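Local coordinates for protein PhnH (PDB 6JJT) that catalyses the enantioselective hydroalkoxylation that gives (2'R)-atrovenetin in the fungal biosynthesis of phenalenones such as herqueinone, at residues 32-36 with 140-144; 62-66 with 122-126; 71-75 with 87-91. One frame throughout, in Å; residues are numbered along the deposited sequence.

PhnH illustrates how one closed antiparallel barrel is held by different chemistry at different places. Interactions 1 and 3 belong to the wall of the same sheet, with centres about 13 Å apart, and both rest on backbone hydrogen bonds between antiparallel strands. Interaction 1 joins the first and last strands and is only partly buried; interaction 3 pairs the arms of a hairpin, is largely buried, and lies against another subunit. Interaction 2 brings together two loops at one end of the barrel, farther from the chain centre. It is also buried, yet no direct hydrogen bond crosses it: aromatic and aliphatic groups meet, and two waters bridge the polar atoms.

Interaction 1 of 3, residues 32-36 with 140-144; sequences ANLTK and INFLE
Ala32 and Leu143 exchange a pair of backbone hydrogen bonds, Ala32 N to Leu143 O at 3.0 Å and Leu143 N to Ala32 O at 2.9 Å, so that both amides and both carbonyls are satisfied within the one pair. Two residues on, Leu34 N reaches Asn141 O at 2.8 Å, a bond that extends the pairing one residue ahead of strand 142-148, into the turn that precedes it. Between them, Asn33 and Phe142 form a non-hydrogen-bonded pair; the backbone of Asn33 turns its polar atoms to Ile59 on the other side, and Thr35 bonds likewise to Thr56 and Gly57. Strand 26-44 therefore serves two neighbours, and its pairing with the last strand, 142-148, is the seam that closes the antiparallel barrel. Weaker donors add to the same acceptors: Phe142 CA makes a CA-H...O contact with Ala32 O, and Asn33 CA one with Asn141 O.

The side chains are divided between the two faces. On one, CB of Asn33 comes to the edge of the Phe142 ring, in plane, 3.8 Å from CD1, and CG, held anti to the backbone N (chi1 -165°), stays beside the same ring atom with the amide perpendicular to the ring. Ala32 and Leu143 lie on the other face, where Leu34 CD1 meets Leu143 CD1 at 4.1 Å, the two side chains crossing at about a right angle. Beside the turn that leads into strand 142-148, the extended chain of Lys36 runs by Asn141, whose OD1 is 3.5 Å from Lys36 CD. Lys36 NZ stays 4.0 Å from that oxygen, so its methylenes rather than its ammonium group make the contact.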
loop_
_atom_site.group_PDB
_atom_site.type_symbol
_atom_site.label_atom_id
_atom_site.label_comp_id
_atom_site.label_asym_id
_atom_site.label_seq_id
_atom_site.Cartn_x
_atom_site.Cartn_y
_atom_site.Cartn_z
ATOM N N ALA D 32 -23.483 3.189 4.660
ATOM C CA ALA D 32 -22.796 4.443 4.421
ATOM C C ALA D 32 -23.484 5.108 3.242
ATOM O O ALA D 32 -23.749 4.461 2.220
ATOM C CB ALA D 32 -21.325 4.215 4.112
ATOM N N ASN D 33 -23.816 6.396 3.420
ATOM C CA ASN D 33 -24.404 7.190 2.365
ATOM C C ASN D 33 -23.432 8.342 2.111
ATOM O O ASN D 33 -23.367 9.275 2.924
ATOM C CB ASN D 33 -25.770 7.713 2.797
ATOM C CG ASN D 33 -26.607 8.251 1.659
ATOM O OD1 ASN D 33 -26.237 8.151 0.489
ATOM N ND2 ASN D 33 -27.781 8.769 1.998
ATOM N N LEU D 34 -22.630 8.202 1.047
ATOM C CA LEU D 34 -21.403 8.964 0.934
ATOM C C LEU D 34 -21.604 10.117 -0.040
ATOM O O LEU D 34 -22.427 10.053 -0.952
ATOM C CB LEU D 34 -20.322 8.003 0.423
ATOM C CG LEU D 34 -19.893 6.870 1.363
ATOM C CD1 LEU D 34 -18.995 5.888 0.629
ATOM C CD2 LEU D 34 -19.223 7.405 2.618
ATOM N N THR D 35 -20.828 11.183 0.180
ATOM C CA THR D 35 -20.731 12.272 -0.791
ATOM C C THR D 35 -19.286 12.310 -1.293
ATOM O O THR D 35 -18.342 12.077 -0.518
ATOM C CB THR D 35 -21.226 13.627 -0.256
ATOM O OG1 THR D 35 -20.446 14.045 0.854
ATOM C CG2 THR D 35 -22.689 13.595 0.171
ATOM N N LYS D 36 -19.122 12.605 -2.580
ATOM C CA LYS D 36 -17.802 12.568 -3.186
ATOM C C LYS D 36 -17.577 13.819 -4.001
ATOM O O LYS D 36 -18.536 14.392 -4.530
ATOM C CB LYS D 36 -17.707 11.323 -4.068
ATOM C CG LYS D 36 -17.883 10.023 -3.309
ATOM C CD LYS D 36 -17.544 8.782 -4.088
ATOM C CE LYS D 36 -17.479 7.571 -3.174
ATOM N NZ LYS D 36 -16.964 6.367 -3.883
ATOM N N ILE D 140 -24.821 4.550 -6.407
ATOM C CA ILE D 140 -23.540 3.920 -6.078
ATOM C C ILE D 140 -22.994 4.421 -4.744
ATOM O O ILE D 140 -22.089 3.800 -4.182
ATOM C CB ILE D 140 -22.476 4.089 -7.184
ATOM C CG1 ILE D 140 -22.083 5.549 -7.405
ATOM C CG2 ILE D 140 -22.881 3.408 -8.478
ATOM C CD1 ILE D 140 -21.046 5.751 -8.502
ATOM N N ASN D 141 -23.541 5.529 -4.245
ATOM C CA ASN D 141 -23.031 6.192 -3.051
ATOM C C ASN D 141 -23.702 5.675 -1.769
ATOM O O ASN D 141 -23.316 6.085 -0.672
ATOM C CB ASN D 141 -22.951 7.705 -3.242
ATOM C CG ASN D 141 -21.869 8.107 -4.234
ATOM O OD1 ASN D 141 -20.821 7.468 -4.340
ATOM N ND2 ASN D 141 -22.115 9.171 -4.972
ATOM N N PHE D 142 -24.698 4.776 -1.895
ATOM C CA PHE D 142 -25.303 4.164 -0.720
ATOM C C PHE D 142 -24.962 2.679 -0.678
ATOM O O PHE D 142 -25.350 1.930 -1.586
ATOM C CB PHE D 142 -26.835 4.324 -0.700
ATOM C CG PHE D 142 -27.433 3.720 0.548
ATOM C CD1 PHE D 142 -27.328 4.364 1.768
ATOM C CD2 PHE D 142 -28.039 2.475 0.536
ATOM C CE1 PHE D 142 -27.824 3.803 2.949
ATOM C CE2 PHE D 142 -28.544 1.919 1.705
ATOM C CZ PHE D 142 -28.440 2.573 2.914
ATOM N N LEU D 143 -24.203 2.276 0.356
ATOM C CA LEU D 143 -23.766 0.891 0.475
ATOM C C LEU D 143 -24.156 0.296 1.807
ATOM O O LEU D 143 -24.247 0.963 2.819
ATOM C CB LEU D 143 -22.241 0.794 0.323
ATOM C CG LEU D 143 -21.677 1.292 -1.007
ATOM C CD1 LEU D 143 -21.170 2.737 -0.883
ATOM C CD2 LEU D 143 -20.529 0.360 -1.411
ATOM N N GLU D 144 -24.408 -1.006 1.758
ATOM C CA GLU D 144 -24.672 -1.783 2.946
ATOM C C GLU D 144 -23.520 -2.763 3.166
ATOM O O GLU D 144 -23.155 -3.439 2.202
ATOM C CB GLU D 144 -25.989 -2.563 2.772
ATOM C CG GLU D 144 -27.198 -1.661 2.926
ATOM C CD GLU D 144 -28.492 -2.274 2.428
ATOM O OE1 GLU D 144 -28.457 -3.317 1.785
ATOM O OE2 GLU D 144 -29.530 -1.672 2.700
#

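Interaction 2 of 3, residues 62-66 with 122-126; sequences GPNFD and YNWLN
Phe65 sets its CG between the backbone N and the carbonyl carbon (chi1 59°), which swings the ring toward Leu125, while Leu125 holds CG beside its own N (chi1 -74°), pointing the branch at that ring, which both methyls reach. CD1 of Leu125 lies over one face of the Phe65 ring, 4.3 Å from its centroid, in a CH-pi contact displaced toward the rim. The second methyl works beside it, Leu125 CD2 touching Phe65 CE1 at 3.9 Å. Tyr122 comes to the base of the same side chain: its CE1 is 3.5 Å from Phe65 CB, and Asn64 O lies at the edge of the tyrosine ring, in plane. Trp124 turns an edge of its indole to Asn64, with CH2 of Trp124 3.8 Å from Asn64 CB; the amide plane is inclined at 53° to the indole.

No hydrogen bond passes directly between the two loops, and two waters supply the polar link. One accepts from Trp124 NE1 at 3.0 Å and donates to Asn64 O. The other accepts from Asp66 N and donates to Tyr122 OH at 2.8 Å. That hydroxyl is also hydrogen-bonded to Asp96, and the amide of Asn64 to Leu29 O, so neighbouring parts of the chain fix both polar ends. Phe30 and Ile92 add further cover to Phe65.

The backbone bond from Leu125 N to Tyr122 O, 2.9 Å long, belongs to a short 3-10 segment, which sends Trp124 and Leu125 toward the facing loop. Here the 3-10 turn between strands 110-116 and 129-133 lays its apolar groups against the loop between strands 48-61 and 67-79, a meeting of two interstrand loops at the same end of the antiparallel beta barrel.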
loop_
_atom_site.group_PDB
_atom_site.type_symbol
_atom_site.label_atom_id
_atom_site.label_comp_id
_atom_site.label_asym_id
_atom_site.label_seq_id
_atom_site.Cartn_x
_atom_site.Cartn_y
_atom_site.Cartn_z
ATOM N N GLY D 62 -26.660 2.294 11.382
ATOM C CA GLY D 62 -26.790 0.872 11.638
ATOM C C GLY D 62 -26.776 0.586 13.135
ATOM O O GLY D 62 -26.674 1.502 13.938
ATOM N N PRO D 63 -26.885 -0.701 13.524
ATOM C CA PRO D 63 -27.087 -1.080 14.930
ATOM C C PRO D 63 -25.876 -0.996 15.862
ATOM O O PRO D 63 -26.021 -1.146 17.068
ATOM C CB PRO D 63 -27.568 -2.537 14.810
ATOM C CG PRO D 63 -27.012 -3.050 13.490
ATOM C CD PRO D 63 -26.964 -1.838 12.593
ATOM N N ASN D 64 -24.686 -0.735 15.304
ATOM C CA ASN D 64 -23.443 -0.947 16.029
ATOM C C ASN D 64 -22.742 0.390 16.278
ATOM O O ASN D 64 -22.152 0.610 17.340
ATOM C CB ASN D 64 -22.500 -1.868 15.243
ATOM C CG ASN D 64 -23.055 -3.247 14.934
ATOM O OD1 ASN D 64 -23.044 -4.148 15.775
ATOM N ND2 ASN D 64 -23.478 -3.451 13.704
ATOM N N PHE D 65 -22.777 1.252 15.250
ATOM C CA PHE D 65 -22.152 2.564 15.297
ATOM C C PHE D 65 -22.842 3.449 14.259
ATOM O O PHE D 65 -23.318 2.988 13.217
ATOM C CB PHE D 65 -20.622 2.454 15.161
ATOM C CG PHE D 65 -20.148 1.800 13.888
ATOM C CD1 PHE D 65 -19.983 0.419 13.788
ATOM C CD2 PHE D 65 -19.840 2.574 12.776
ATOM C CE1 PHE D 65 -19.556 -0.168 12.599
ATOM C CE2 PHE D 65 -19.417 1.989 11.589
ATOM C CZ PHE D 65 -19.272 0.614 11.495
ATOM N N ASP D 66 -22.920 4.736 14.575
ATOM C CA ASP D 66 -23.444 5.703 13.633
ATOM C C ASP D 66 -22.590 6.959 13.738
ATOM O O ASP D 66 -21.948 7.182 14.763
ATOM C CB ASP D 66 -24.909 5.997 13.931
ATOM C CG ASP D 66 -25.013 6.831 15.187
ATOM O OD1 ASP D 66 -24.359 6.453 16.194
ATOM O OD2 ASP D 66 -25.685 7.876 15.136
ATOM N N TYR D 122 -15.320 0.992 20.535
ATOM C CA TYR D 122 -15.415 0.514 19.162
ATOM C C TYR D 122 -14.239 -0.363 18.744
ATOM O O TYR D 122 -14.204 -0.778 17.595
ATOM C CB TYR D 122 -15.566 1.712 18.217
ATOM C CG TYR D 122 -16.810 2.518 18.494
ATOM C CD1 TYR D 122 -18.061 2.046 18.114
ATOM C CD2 TYR D 122 -16.725 3.756 19.117
ATOM C CE1 TYR D 122 -19.214 2.779 18.368
ATOM C CE2 TYR D 122 -17.874 4.492 19.392
ATOM C CZ TYR D 122 -19.113 4.005 19.008
ATOM O OH TYR D 122 -20.242 4.756 19.245
ATOM N N ASN D 123 -13.305 -0.653 19.661
ATOM C CA ASN D 123 -12.097 -1.327 19.185
ATOM C C ASN D 123 -12.338 -2.806 18.837
ATOM O O ASN D 123 -11.453 -3.414 18.260
ATOM C CB ASN D 123 -10.847 -0.977 19.986
ATOM C CG ASN D 123 -10.900 -1.556 21.374
ATOM O OD1 ASN D 123 -11.793 -2.342 21.675
ATOM N ND2 ASN D 123 -9.937 -1.180 22.215
ATOM N N TRP D 124 -13.498 -3.380 19.140
ATOM C CA TRP D 124 -13.906 -4.653 18.555
ATOM C C TRP D 124 -13.808 -4.631 17.018
ATOM O O TRP D 124 -13.642 -5.667 16.375
ATOM C CB TRP D 124 -15.309 -5.055 19.067
ATOM C CG TRP D 124 -16.413 -4.094 18.741
ATOM C CD1 TRP D 124 -16.795 -2.985 19.452
ATOM C CD2 TRP D 124 -17.268 -4.114 17.599
ATOM N NE1 TRP D 124 -17.814 -2.323 18.816
ATOM C CE2 TRP D 124 -18.139 -3.003 17.676
ATOM C CE3 TRP D 124 -17.361 -4.980 16.514
ATOM C CZ2 TRP D 124 -19.095 -2.722 16.699
ATOM C CZ3 TRP D 124 -18.318 -4.724 15.562
ATOM C CH2 TRP D 124 -19.171 -3.614 15.646
ATOM N N LEU D 125 -13.924 -3.442 16.404
ATOM C CA LEU D 125 -13.874 -3.349 14.943
ATOM C C LEU D 125 -12.478 -3.666 14.405
ATOM O O LEU D 125 -12.361 -4.059 13.246
ATOM C CB LEU D 125 -14.289 -1.942 14.486
ATOM C CG LEU D 125 -15.779 -1.634 14.593
ATOM C CD1 LEU D 125 -16.012 -0.133 14.421
ATOM C CD2 LEU D 125 -16.514 -2.457 13.516
ATOM N N ASN D 126 -11.475 -3.579 15.273
ATOM C CA ASN D 126 -10.133 -3.890 14.841
ATOM C C ASN D 126 -10.001 -5.346 14.422
ATOM O O ASN D 126 -9.079 -5.703 13.672
ATOM C CB ASN D 126 -9.111 -3.610 15.940
ATOM C CG ASN D 126 -8.949 -2.139 16.256
ATOM O OD1 ASN D 126 -9.283 -1.281 15.446
ATOM N ND2 ASN D 126 -8.429 -1.836 17.416
HETATM O O HOH W 1 -20.144 -0.458 19.444
HETATM O O HOH W 2 -22.280 5.224 17.395
#

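Interaction 3 of 3, residues 71-75 with 87-91; sequences GGTAL and DAHYL
The beta hairpin formed by strands 67-79 and 84-94 supplies this part of the barrel wall, residues 71-75 and 87-91 running almost exactly antiparallel within it. Thr73 and His89 form one hydrogen-bonded pair, with Thr73 N to His89 O at 3.0 Å and His89 N to Thr73 O at 3.1 Å. Leu75 and Asp87 form the next, and the bond from Leu75 N to Asp87 O (2.9 Å) is nearly straight, 176° at the hydrogen. A water donates to both Leu75 O and Asp87 OD2, tying the carboxylate to the facing strand.

In the non-hydrogen-bonded pairs the strands come closest. Ala74 CB meets Ala88 CB at 3.9 Å, and Gly72, with no side chain, brings its CA to 3.1 Å from His89 O and leaves room for Tyr90 CB beside it. On that face the ring of Tyr90 leads away from residues 71-75, packs on Val69 and Leu55, and its hydroxyl bonds to Glu104.

The opposite face, with Thr73, Leu75 and His89, meets the third subunit, where Thr73 OG1 is hydrogen-bonded to its counterpart. Because backbone groups make the pairing, the side chains are left to serve the neighbouring strands and the tetramer interface.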
loop_
_atom_site.group_PDB
_atom_site.type_symbol
_atom_site.label_atom_id
_atom_site.label_comp_id
_atom_site.label_asym_id
_atom_site.label_seq_id
_atom_site.Cartn_x
_atom_site.Cartn_y
_atom_site.Cartn_z
ATOM N N GLY D 71 -13.740 12.687 6.030
ATOM C CA GLY D 71 -12.990 12.922 4.812
ATOM C C GLY D 71 -12.245 11.654 4.440
ATOM O O GLY D 71 -12.158 10.731 5.236
ATOM N N GLY D 72 -11.774 11.605 3.213
ATOM C CA GLY D 72 -10.871 10.540 2.776
ATOM C C GLY D 72 -10.678 10.642 1.279
ATOM O O GLY D 72 -11.105 11.628 0.670
ATOM N N THR D 73 -9.966 9.699 0.701
ATOM C CA THR D 73 -9.647 9.690 -0.717
ATOM C C THR D 73 -9.755 8.270 -1.249
ATOM O O THR D 73 -9.343 7.310 -0.584
ATOM C CB THR D 73 -8.212 10.194 -0.949
ATOM O OG1 THR D 73 -8.131 11.549 -0.495
ATOM C CG2 THR D 73 -7.720 10.085 -2.382
ATOM N N ALA D 74 -10.279 8.125 -2.470
ATOM C CA ALA D 74 -10.362 6.868 -3.205
ATOM C C ALA D 74 -9.520 6.940 -4.472
ATOM O O ALA D 74 -9.542 7.957 -5.176
ATOM C CB ALA D 74 -11.776 6.576 -3.606
ATOM N N LEU D 75 -8.733 5.912 -4.759
ATOM C CA LEU D 75 -8.010 5.781 -6.014
ATOM C C LEU D 75 -8.608 4.635 -6.786
ATOM O O LEU D 75 -8.844 3.543 -6.205
ATOM C CB LEU D 75 -6.538 5.452 -5.714
ATOM C CG LEU D 75 -5.699 6.551 -5.053
ATOM C CD1 LEU D 75 -4.292 6.048 -4.752
ATOM C CD2 LEU D 75 -5.606 7.784 -5.933
ATOM N N ASP D 87 -9.263 1.525 -4.119
ATOM C CA ASP D 87 -8.707 1.476 -2.767
ATOM C C ASP D 87 -8.931 2.828 -2.105
ATOM O O ASP D 87 -8.570 3.851 -2.738
ATOM C CB ASP D 87 -7.212 1.207 -2.837
ATOM C CG ASP D 87 -6.872 -0.206 -3.324
ATOM O OD1 ASP D 87 -6.878 -1.131 -2.469
ATOM O OD2 ASP D 87 -6.631 -0.379 -4.557
ATOM N N ALA D 88 -9.536 2.843 -0.902
ATOM C CA ALA D 88 -9.885 4.123 -0.272
ATOM C C ALA D 88 -9.526 4.069 1.199
ATOM O O ALA D 88 -9.487 3.004 1.797
ATOM C CB ALA D 88 -11.374 4.372 -0.430
ATOM N N HIS D 89 -9.256 5.234 1.757
ATOM C CA HIS D 89 -9.194 5.408 3.184
ATOM C C HIS D 89 -10.116 6.554 3.528
ATOM O O HIS D 89 -10.114 7.583 2.819
ATOM C CB HIS D 89 -7.796 5.818 3.686
ATOM C CG HIS D 89 -6.751 4.808 3.451
ATOM N ND1 HIS D 89 -5.883 4.958 2.412
ATOM C CD2 HIS D 89 -6.392 3.689 4.123
ATOM C CE1 HIS D 89 -4.999 3.953 2.461
ATOM N NE2 HIS D 89 -5.333 3.161 3.469
ATOM N N TYR D 90 -10.872 6.377 4.607
ATOM C CA TYR D 90 -11.659 7.508 5.076
ATOM C C TYR D 90 -11.840 7.375 6.566
ATOM O O TYR D 90 -11.605 6.300 7.144
ATOM C CB TYR D 90 -13.002 7.658 4.340
ATOM C CG TYR D 90 -13.950 6.484 4.389
ATOM C CD1 TYR D 90 -14.899 6.348 5.387
ATOM C CD2 TYR D 90 -13.906 5.513 3.385
ATOM C CE1 TYR D 90 -15.798 5.295 5.384
ATOM C CE2 TYR D 90 -14.811 4.450 3.359
ATOM C CZ TYR D 90 -15.769 4.372 4.360
ATOM O OH TYR D 90 -16.705 3.368 4.399
ATOM N N LEU D 91 -12.213 8.480 7.202
ATOM C CA LEU D 91 -12.301 8.490 8.661
ATOM C C LEU D 91 -13.765 8.717 9.052
ATOM O O LEU D 91 -14.401 9.679 8.599
ATOM C CB LEU D 91 -11.370 9.629 9.109
ATOM C CG LEU D 91 -11.062 9.903 10.576
ATOM C CD1 LEU D 91 -12.217 10.318 11.456
ATOM C CD2 LEU D 91 -9.976 9.037 11.188
HETATM O O HOH W 3 -6.701 6.081 -1.098
HETATM O O HOH W 4 -6.897 1.436 -6.560
#